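Local coordinates for tRNA (adenine(22)-N(1))-methyltransferase (Bacillus subtilis, PDB 6Q56), which catalyses the S-adenosyl-L-methionine-dependent methylation of N1 of adenosine 22 in tRNA, at residues A[206-211]-A[215-220]. The protein carries 2 engineered substitutions. Residues are numbered along the deposited sequence; the frame is centred on the assembly and turned at random.
Sequences EQISQA and EQNKQK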
loop_
_atom_site.group_PDB
_atom_site.type_symbol
_atom_site.label_atom_id
_atom_site.label_comp_id
_atom_site.label_asym_id
_atom_site.label_seq_id
_atom_site.Cartn_x
_atom_site.Cartn_y
_atom_site.Cartn_z
ATOM N N GLU A 206 -10.149 -2.133 -28.407
ATOM C CA GLU A 206 -11.054 -2.056 -29.538
ATOM C C GLU A 206 -11.211 -0.612 -29.976
ATOM O O GLU A 206 -11.404 -0.328 -31.142
ATOM C CB GLU A 206 -12.407 -2.655 -29.176
ATOM C CG GLU A 206 -12.349 -4.144 -28.905
ATOM C CD GLU A 206 -13.687 -4.706 -28.507
ATOM O OE1 GLU A 206 -14.697 -4.035 -28.772
ATOM O OE2 GLU A 206 -13.729 -5.811 -27.935
ATOM N N GLN A 207 -11.129 0.297 -29.020
ATOM C CA GLN A 207 -11.256 1.716 -29.303
ATOM C C GLN A 207 -10.071 2.179 -30.144
ATOM O O GLN A 207 -10.236 2.909 -31.113
ATOM C CB GLN A 207 -11.355 2.500 -27.996
ATOM C CG GLN A 207 -11.223 4.004 -28.103
ATOM C CD GLN A 207 -11.218 4.658 -26.741
ATOM O OE1 GLN A 207 -12.162 4.507 -25.971
ATOM N NE2 GLN A 207 -10.148 5.371 -26.428
ATOM N N ILE A 208 -8.876 1.748 -29.769
ATOM C CA ILE A 208 -7.683 2.124 -30.508
ATOM C C ILE A 208 -7.617 1.328 -31.806
ATOM O O ILE A 208 -7.001 1.753 -32.770
ATOM C CB ILE A 208 -6.415 1.902 -29.676
ATOM C CG1 ILE A 208 -6.376 2.902 -28.522
ATOM C CG2 ILE A 208 -5.170 2.044 -30.534
ATOM C CD1 ILE A 208 -5.154 2.785 -27.646
ATOM N N SER A 209 -8.265 0.175 -31.817
ATOM C CA SER A 209 -8.278 -0.677 -32.992
ATOM C C SER A 209 -8.963 0.001 -34.168
ATOM O O SER A 209 -8.477 -0.047 -35.286
ATOM C CB SER A 209 -8.999 -1.991 -32.693
ATOM O OG SER A 209 -8.383 -2.690 -31.636
ATOM N N GLN A 210 -10.085 0.652 -33.899
ATOM C CA GLN A 210 -10.846 1.335 -34.934
ATOM C C GLN A 210 -10.163 2.609 -35.377
ATOM O O GLN A 210 -10.441 3.124 -36.450
ATOM C CB GLN A 210 -12.249 1.658 -34.433
ATOM C CG GLN A 210 -12.969 0.463 -33.845
ATOM C CD GLN A 210 -13.011 -0.717 -34.791
ATOM O OE1 GLN A 210 -13.491 -0.610 -35.913
ATOM N NE2 GLN A 210 -12.514 -1.853 -34.333
ATOM N N ALA A 211 -9.264 3.119 -34.553
ATOM C CA ALA A 211 -8.553 4.338 -34.890
ATOM C C ALA A 211 -7.503 4.087 -35.966
ATOM O O ALA A 211 -7.446 3.018 -36.559
ATOM C CB ALA A 211 -7.914 4.938 -33.653
ATOM N N GLU A 215 2.149 3.362 -36.169
ATOM C CA GLU A 215 3.126 2.636 -35.383
ATOM C C GLU A 215 2.832 2.855 -33.912
ATOM O O GLU A 215 3.023 1.967 -33.090
ATOM C CB GLU A 215 4.532 3.120 -35.727
ATOM C CG GLU A 215 5.669 2.319 -35.127
ATOM C CD GLU A 215 7.018 2.771 -35.645
ATOM O OE1 GLU A 215 7.065 3.733 -36.428
ATOM O OE2 GLU A 215 8.034 2.165 -35.268
ATOM N N GLN A 216 2.351 4.051 -33.596
ATOM C CA GLN A 216 2.034 4.421 -32.226
ATOM C C GLN A 216 0.855 3.646 -31.678
ATOM O O GLN A 216 0.928 3.081 -30.600
ATOM C CB GLN A 216 1.735 5.916 -32.130
ATOM C CG GLN A 216 1.385 6.375 -30.728
ATOM C CD GLN A 216 1.148 7.866 -30.633
ATOM O OE1 GLN A 216 0.789 8.517 -31.604
ATOM N NE2 GLN A 216 1.342 8.408 -29.451
ATOM N N ASN A 217 -0.234 3.620 -32.424
ATOM C CA ASN A 217 -1.423 2.916 -31.979
ATOM C C ASN A 217 -1.215 1.417 -31.882
ATOM O O ASN A 217 -1.808 0.761 -31.040
ATOM C CB ASN A 217 -2.604 3.237 -32.883
ATOM C CG ASN A 217 -3.181 4.603 -32.604
ATOM O OD1 ASN A 217 -2.801 5.263 -31.642
ATOM N ND2 ASN A 217 -4.094 5.038 -33.446
ATOM N N LYS A 218 -0.363 0.881 -32.738
ATOM C CA LYS A 218 -0.086 -0.534 -32.706
ATOM C C LYS A 218 0.746 -0.837 -31.470
ATOM O O LYS A 218 0.604 -1.887 -30.871
ATOM C CB LYS A 218 0.594 -0.981 -33.991
ATOM C CG LYS A 218 -0.395 -1.199 -35.118
ATOM C CD LYS A 218 0.289 -1.326 -36.461
ATOM C CE LYS A 218 -0.712 -1.613 -37.563
ATOM N NZ LYS A 218 -0.161 -1.285 -38.901
ATOM N N GLN A 219 1.594 0.100 -31.066
ATOM C CA GLN A 219 2.385 -0.109 -29.864
ATOM C C GLN A 219 1.447 -0.076 -28.664
ATOM O O GLN A 219 1.580 -0.878 -27.753
ATOM C CB GLN A 219 3.487 0.933 -29.717
ATOM C CG GLN A 219 4.866 0.417 -30.090
ATOM C CD GLN A 219 5.247 -0.827 -29.304
ATOM O OE1 GLN A 219 5.773 -1.787 -29.859
ATOM N NE2 GLN A 219 4.963 -0.817 -28.007
ATOM N N LYS A 220 0.497 0.852 -28.685
ATOM C CA LYS A 220 -0.470 0.992 -27.604
ATOM C C LYS A 220 -1.338 -0.248 -27.511
ATOM O O LYS A 220 -1.774 -0.627 -26.436
ATOM C CB LYS A 220 -1.354 2.216 -27.820
ATOM C CG LYS A 220 -0.673 3.549 -27.559
ATOM C CD LYS A 220 -1.590 4.710 -27.914
ATOM C CE LYS A 220 -0.984 6.055 -27.547
ATOM N NZ LYS A 220 0.368 6.248 -28.130
#
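N217 ND2 gives a hydrogen bond to the backbone O of A212, in the short loop just after A211, and the same nitrogen lies 3.8 Å from A211 CB. The amide is placed for this by its first torsion, which sets CG anti to its own carbonyl carbon (chi1 -77°) and turns it toward helix 188-210 and the loop. A second bond, from the backbone N of N217 to T214 OG1, ties the first turn of the new helix to the same loop. Between the two segments there is no hydrogen bond; they meet by van der Waals contact, mostly through I208. I208 meets the second helix with both its branches. Its CG2 methyl sits against N217, 3.7 Å from CB and 3.6 Å from the backbone O. This is the closing end of an antiparallel helical hairpin: helix 188-210 runs out, the chain turns, and helix 215-234 runs back. The centre of this surface contact is about 32 Å from the centre of the chain. I208 CD1 reaches the next turn of the returning helix, 3.8 Å from K220 CB. The two side chains meet at about a right angle. With an alanine here in place of I208 both branches go, and N217 and K220 would probably be left without their apolar partner on helix 188-210. I208 also touches L221 and L224, further along helix 215-234.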